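Long-range contacts in 3',5'-cyclic-nucleotide phosphodiesterase 1 (Saccharomyces cerevisiae, PDB 4OJV), which belongs to the class-II cyclic-nucleotide phosphodiesterases, a metallo-hydrolase family, and holds two zinc ions in a buried site: residues A[126-131]-A[242-247]; A[210-215]-A[222-227]. One frame throughout, in Å; residues are numbered along the deposited sequence.

Contact 1: residues A[126-131]-A[242-247]. With ZN (zinc ion), chain D; ZN (zinc ion), chain E.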
loop_
_atom_site.group_PDB
_atom_site.type_symbol
_atom_site.label_atom_id
_atom_site.label_comp_id
_atom_site.label_asym_id
_atom_site.label_seq_id
_atom_site.Cartn_x
_atom_site.Cartn_y
_atom_site.Cartn_z
ATOM N N ILE A 126 3.841 -16.383 -3.187
ATOM C CA ILE A 126 2.666 -15.557 -3.441
ATOM C C ILE A 126 1.475 -16.458 -3.726
ATOM O O ILE A 126 1.589 -17.427 -4.486
ATOM C CB ILE A 126 2.924 -14.573 -4.616
ATOM C CG1 ILE A 126 4.162 -13.700 -4.332
ATOM C CG2 ILE A 126 1.690 -13.716 -4.898
ATOM C CD1 ILE A 126 4.084 -12.835 -3.084
ATOM N N THR A 127 0.342 -16.149 -3.097
ATOM C CA THR A 127 -0.839 -17.003 -3.225
ATOM C C THR A 127 -1.667 -16.687 -4.468
ATOM O O THR A 127 -2.224 -17.572 -5.107
ATOM C CB THR A 127 -1.732 -16.924 -1.969
ATOM O OG1 THR A 127 -2.271 -15.595 -1.839
ATOM C CG2 THR A 127 -0.956 -17.346 -0.712
ATOM N N HIS A 128 -1.779 -15.402 -4.774
ATOM C CA HIS A 128 -2.478 -14.932 -5.966
ATOM C C HIS A 128 -2.082 -13.503 -6.208
ATOM O O HIS A 128 -1.589 -12.844 -5.291
ATOM C CB HIS A 128 -3.999 -15.134 -5.877
ATOM C CG HIS A 128 -4.709 -14.263 -4.851
ATOM N ND1 HIS A 128 -4.468 -14.322 -3.513
ATOM C CD2 HIS A 128 -5.726 -13.327 -5.028
ATOM C CE1 HIS A 128 -5.309 -13.465 -2.874
ATOM N NE2 HIS A 128 -6.084 -12.861 -3.800
ATOM N N PRO A 129 -2.260 -12.999 -7.440
ATOM C CA PRO A 129 -1.681 -11.709 -7.803
ATOM C C PRO A 129 -2.607 -10.507 -7.613
ATOM O O PRO A 129 -2.310 -9.426 -8.107
ATOM C CB PRO A 129 -1.330 -11.908 -9.274
ATOM C CG PRO A 129 -2.445 -12.775 -9.767
ATOM C CD PRO A 129 -2.725 -13.734 -8.634
ATOM N N HIS A 130 -3.693 -10.657 -6.854
ATOM C CA HIS A 130 -4.481 -9.464 -6.490
ATOM C C HIS A 130 -3.588 -8.454 -5.819
ATOM O O HIS A 130 -2.691 -8.805 -5.032
ATOM C CB HIS A 130 -5.644 -9.782 -5.555
ATOM C CG HIS A 130 -6.876 -10.305 -6.244
ATOM N ND1 HIS A 130 -7.840 -11.010 -5.575
ATOM C CD2 HIS A 130 -7.304 -10.178 -7.554
ATOM C CE1 HIS A 130 -8.825 -11.312 -6.447
ATOM N NE2 HIS A 130 -8.485 -10.820 -7.657
ATOM N N LEU A 131 -3.832 -7.183 -6.129
ATOM C CA LEU A 131 -2.904 -6.126 -5.744
ATOM C C LEU A 131 -2.605 -6.082 -4.231
ATOM O O LEU A 131 -1.468 -5.780 -3.848
ATOM C CB LEU A 131 -3.389 -4.775 -6.287
ATOM C CG LEU A 131 -2.392 -3.604 -6.228
ATOM C CD1 LEU A 131 -2.531 -2.717 -7.464
ATOM C CD2 LEU A 131 -2.572 -2.800 -4.950
ATOM N N CYS A 242 -2.498 -19.665 4.059
ATOM C CA CYS A 242 -3.485 -19.676 2.976
ATOM C C CYS A 242 -3.634 -18.347 2.255
ATOM O O CYS A 242 -3.599 -17.271 2.865
ATOM C CB CYS A 242 -4.863 -20.055 3.530
ATOM S SG CYS A 242 -4.921 -21.647 4.376
ATOM N N GLY A 243 -3.853 -18.431 0.950
ATOM C CA GLY A 243 -4.382 -17.294 0.206
ATOM C C GLY A 243 -5.895 -17.217 0.309
ATOM O O GLY A 243 -6.538 -18.152 0.816
ATOM N N ASP A 244 -6.458 -16.115 -0.195
ATOM C CA ASP A 244 -7.909 -15.878 -0.183
ATOM C C ASP A 244 -8.597 -17.093 -0.815
ATOM O O ASP A 244 -8.057 -17.701 -1.749
ATOM C CB ASP A 244 -8.318 -14.624 -0.999
ATOM C CG ASP A 244 -7.604 -13.297 -0.584
ATOM O OD1 ASP A 244 -6.844 -13.404 0.438
ATOM O OD2 ASP A 244 -7.793 -12.205 -1.340
ATOM N N VAL A 245 -9.784 -17.432 -0.333
ATOM C CA VAL A 245 -10.424 -18.678 -0.744
ATOM C C VAL A 245 -11.922 -18.623 -0.478
ATOM O O VAL A 245 -12.384 -17.958 0.455
ATOM C CB VAL A 245 -9.764 -19.892 -0.027
ATOM C CG1 VAL A 245 -10.001 -19.831 1.482
ATOM C CG2 VAL A 245 -10.251 -21.222 -0.596
ATOM N N GLU A 246 -12.672 -19.338 -1.319
ATOM C CA GLU A 246 -14.092 -19.599 -1.103
ATOM C C GLU A 246 -14.346 -21.102 -1.186
ATOM O O GLU A 246 -13.536 -21.854 -1.735
ATOM C CB GLU A 246 -14.939 -18.853 -2.138
ATOM C CG GLU A 246 -14.671 -19.285 -3.566
ATOM C CD GLU A 246 -15.599 -18.646 -4.573
ATOM O OE1 GLU A 246 -15.452 -18.978 -5.763
ATOM O OE2 GLU A 246 -16.459 -17.822 -4.181
ATOM N N GLN A 247 -15.474 -21.536 -0.633
ATOM C CA GLN A 247 -15.914 -22.927 -0.753
ATOM C C GLN A 247 -16.025 -23.343 -2.226
ATOM O O GLN A 247 -16.351 -22.528 -3.084
ATOM C CB GLN A 247 -17.265 -23.095 -0.038
ATOM C CG GLN A 247 -17.938 -24.458 -0.178
ATOM C CD GLN A 247 -19.365 -24.485 0.348
ATOM O OE1 GLN A 247 -19.785 -25.463 0.970
ATOM N NE2 GLN A 247 -20.119 -23.419 0.096
HETATM ZN ZN ZN D . -7.917 -11.725 -3.508
HETATM ZN ZN ZN E . -6.983 -10.411 -0.594
HETATM O O HOH W 1 -7.181 -10.221 -2.591
#

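Contact 2: residues A[210-215]-A[222-227]. With ZN (zinc ion), chain D.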
loop_
_atom_site.group_PDB
_atom_site.type_symbol
_atom_site.label_atom_id
_atom_site.label_comp_id
_atom_site.label_asym_id
_atom_site.label_seq_id
_atom_site.Cartn_x
_atom_site.Cartn_y
_atom_site.Cartn_z
ATOM N N LYS A 210 -3.610 -25.506 -5.301
ATOM C CA LYS A 210 -4.498 -24.523 -5.885
ATOM C C LYS A 210 -5.884 -24.595 -5.238
ATOM O O LYS A 210 -6.389 -25.682 -4.938
ATOM C CB LYS A 210 -4.583 -24.759 -7.388
ATOM C CG LYS A 210 -5.219 -23.630 -8.173
ATOM C CD LYS A 210 -5.164 -23.921 -9.668
ATOM C CE LYS A 210 -6.196 -24.963 -10.069
ATOM N NZ LYS A 210 -6.154 -25.276 -11.527
ATOM N N VAL A 211 -6.496 -23.432 -5.024
ATOM C CA VAL A 211 -7.852 -23.331 -4.481
ATOM C C VAL A 211 -8.651 -22.298 -5.290
ATOM O O VAL A 211 -8.080 -21.568 -6.113
ATOM C CB VAL A 211 -7.873 -22.995 -2.960
ATOM C CG1 VAL A 211 -7.158 -24.064 -2.141
ATOM C CG2 VAL A 211 -7.294 -21.611 -2.678
ATOM N N HIS A 212 -9.962 -22.244 -5.061
ATOM C CA HIS A 212 -10.825 -21.262 -5.724
ATOM C C HIS A 212 -10.954 -19.973 -4.952
ATOM O O HIS A 212 -11.051 -19.981 -3.721
ATOM C CB HIS A 212 -12.227 -21.813 -5.944
ATOM C CG HIS A 212 -12.287 -23.019 -6.841
ATOM N ND1 HIS A 212 -12.008 -22.981 -8.159
ATOM C CD2 HIS A 212 -12.616 -24.326 -6.545
ATOM C CE1 HIS A 212 -12.168 -24.216 -8.677
ATOM N NE2 HIS A 212 -12.538 -25.035 -7.690
ATOM N N HIS A 213 -11.052 -18.864 -5.683
ATOM C CA HIS A 213 -11.165 -17.519 -5.100
ATOM C C HIS A 213 -12.052 -16.649 -5.972
ATOM O O HIS A 213 -11.734 -15.508 -6.301
ATOM C CB HIS A 213 -9.751 -16.957 -4.851
ATOM C CG HIS A 213 -9.695 -15.514 -4.376
ATOM N ND1 HIS A 213 -10.608 -14.970 -3.543
ATOM C CD2 HIS A 213 -8.775 -14.515 -4.652
ATOM C CE1 HIS A 213 -10.291 -13.675 -3.313
ATOM N NE2 HIS A 213 -9.163 -13.400 -3.975
ATOM N N GLY A 214 -13.198 -17.205 -6.365
ATOM C CA GLY A 214 -14.213 -16.440 -7.079
ATOM C C GLY A 214 -14.043 -16.500 -8.580
ATOM O O GLY A 214 -13.374 -17.389 -9.115
ATOM N N ILE A 215 -14.656 -15.541 -9.258
ATOM C CA ILE A 215 -14.664 -15.511 -10.722
ATOM C C ILE A 215 -14.493 -14.079 -11.210
ATOM O O ILE A 215 -14.797 -13.127 -10.483
ATOM C CB ILE A 215 -15.953 -16.123 -11.335
ATOM C CG1 ILE A 215 -17.194 -15.350 -10.870
ATOM C CG2 ILE A 215 -16.069 -17.609 -11.011
ATOM C CD1 ILE A 215 -18.485 -15.731 -11.565
ATOM N N PRO A 222 -12.556 -18.588 -13.725
ATOM C CA PRO A 222 -12.182 -18.906 -12.342
ATOM C C PRO A 222 -10.964 -18.089 -11.924
ATOM O O PRO A 222 -10.016 -17.966 -12.692
ATOM C CB PRO A 222 -11.832 -20.401 -12.396
ATOM C CG PRO A 222 -12.455 -20.915 -13.650
ATOM C CD PRO A 222 -12.482 -19.764 -14.613
ATOM N N VAL A 223 -11.018 -17.519 -10.720
ATOM C CA VAL A 223 -9.899 -16.795 -10.117
ATOM C C VAL A 223 -9.305 -17.736 -9.088
ATOM O O VAL A 223 -9.972 -18.098 -8.128
ATOM C CB VAL A 223 -10.376 -15.485 -9.445
ATOM C CG1 VAL A 223 -9.251 -14.827 -8.647
ATOM C CG2 VAL A 223 -10.936 -14.529 -10.497
ATOM N N TYR A 224 -8.055 -18.134 -9.291
ATOM C CA TYR A 224 -7.423 -19.107 -8.410
ATOM C C TYR A 224 -6.578 -18.467 -7.322
ATOM O O TYR A 224 -6.123 -17.322 -7.431
ATOM C CB TYR A 224 -6.564 -20.081 -9.214
ATOM C CG TYR A 224 -7.376 -20.938 -10.151
ATOM C CD1 TYR A 224 -8.308 -21.842 -9.658
ATOM C CD2 TYR A 224 -7.207 -20.842 -11.536
ATOM C CE1 TYR A 224 -9.059 -22.637 -10.523
ATOM C CE2 TYR A 224 -7.952 -21.630 -12.408
ATOM C CZ TYR A 224 -8.873 -22.515 -11.892
ATOM O OH TYR A 224 -9.614 -23.294 -12.755
ATOM N N SER A 225 -6.378 -19.242 -6.268
ATOM C CA SER A 225 -5.492 -18.866 -5.190
ATOM C C SER A 225 -4.676 -20.096 -4.788
ATOM O O SER A 225 -4.722 -21.129 -5.479
ATOM C CB SER A 225 -6.324 -18.288 -4.046
ATOM O OG SER A 225 -5.532 -17.802 -2.975
ATOM N N THR A 226 -3.916 -19.989 -3.695
ATOM C CA THR A 226 -2.989 -21.045 -3.302
ATOM C C THR A 226 -2.996 -21.193 -1.794
ATOM O O THR A 226 -3.078 -20.196 -1.070
ATOM C CB THR A 226 -1.547 -20.684 -3.729
ATOM O OG1 THR A 226 -1.543 -20.162 -5.063
ATOM C CG2 THR A 226 -0.595 -21.884 -3.648
ATOM N N PHE A 227 -2.908 -22.441 -1.339
ATOM C CA PHE A 227 -2.572 -22.771 0.041
ATOM C C PHE A 227 -1.146 -23.320 0.037
ATOM O O PHE A 227 -0.791 -24.138 -0.825
ATOM C CB PHE A 227 -3.481 -23.883 0.556
ATOM C CG PHE A 227 -4.876 -23.451 0.970
ATOM C CD1 PHE A 227 -5.404 -22.181 0.709
ATOM C CD2 PHE A 227 -5.691 -24.377 1.619
ATOM C CE1 PHE A 227 -6.695 -21.855 1.113
ATOM C CE2 PHE A 227 -6.977 -24.057 2.016
ATOM C CZ PHE A 227 -7.483 -22.796 1.765
HETATM ZN ZN ZN D . -7.917 -11.725 -3.508
HETATM O O HOH W 1 -7.181 -10.221 -2.591
#

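Contact 1: residues A[126-131]-A[242-247]
Thr127 presses its side chain against the backbone of Gly243, and here the two loops meet most tightly: Thr127 CB lies 3.4 Å from Gly243 CA, closer than usual for two carbons. Glycine suits the spot because, with no side chain, its CA can come right up to the threonine. Thr127 CG2 rests on the same residue, 3.5 Å from Gly243 N, while OG1, set between the backbone N and the carbonyl carbon (chi1 65°), turns back along its own loop. There Thr127 OG1 accepts a nearly straight hydrogen bond from His128 ND1, 3.0 Å long and in the plane of the imidazole. Together with the bond from His128 NE2 to the zinc ion of chain D (2.2 Å), this second-shell bond leaves the ring little freedom to turn. His128 and His130 open the HxHxDH sequence of the metallo-beta-lactamase fold, an alpha-beta/beta-alpha sandwich that carries its metals on loops at the strand ends; Asp132 and His133 of the motif bind the zinc ion of chain E. Past the threonine, toward the metals, the packing gives way to coordination, and no hydrogen bond joins the segments. His130 adds ND1 to the chain D zinc, and Asp244 reaches in from the other loop with OD2, 2.2 Å from the zinc of chain D and 2.1 Å from that of chain E. A carboxylate suits this bridging place, since a single anionic oxygen can serve two cations. Its plane stands 67° from that of the His128 ring. Water 1 forms a second bridge, 1.9 Å from the chain D zinc and 2.0 Å from the other. Beyond Asp244 the contact is lost: Glu246 and Gln247, partly exposed, do not touch 126-131, and the Glu246 carboxylate is hydrogen-bonded elsewhere.

Contact 2: residues A[210-215]-A[222-227]
A beta bulge interrupts this antiparallel hairpin where His213 and Gly214 both face Val223: His213 N donates to Val223 O (2.8 Å), and Val223 N to Gly214 O (2.9 Å). Glycine fits because at these backbone angles (phi 91°, psi -161°) a CB would be jammed against the preceding carbonyl oxygen. Within the bulge, His213 extends with CG anti to the backbone N (chi1 174°), carrying His213 NE2 to 2.1 Å from the zinc ion of chain D; its ND1 bonds to Gly293 O, which steadies the ring. Val211 and Ser225 form a regular hydrogen-bonded pair further along. On their face, the CG1 methyl of Val211 sits over the centre of the Phe227 ring, 3.8 Å from the centroid, a CH-pi contact of two apolar residues in a buried place. On the other side of the sheet Lys210 bends at chi3 and lays CE and NZ over one face of Tyr224, a cation-pi contact with Lys210 NZ 4.1 Å from the ring centroid. Strands 197-198 and 238-242 flank the hairpin within the sheet, while Leu257 of helix 256-267 packs on Val211 and Phe227, and His160 of helix 159-169 touches Tyr224 and Thr226.

Overall arrangement
Contact 2 is nested in the chain loop that contact 1 closes, and their centres lie only about 6 Å apart. Thr226 joins them: Thr226 OG1 is 2.7 Å from Thr127 O, and Thr226 O is 2.8 Å from Gly243 N, both probable hydrogen bonds. Through this one residue the hairpin is bonded to both metal-bearing loops. The contacts converge on the zinc ion of chain D, since His213 completes the protein ligands that 126-131 and 242-247 supply, and water 1 is common to both. The zinc of chain E is bound by Asp132, His133 and His326, with Asp244 shared. Bound sulfate, probably from the crystallisation liquor, lies about 3 Å from the side chains of His213 and of Asp244.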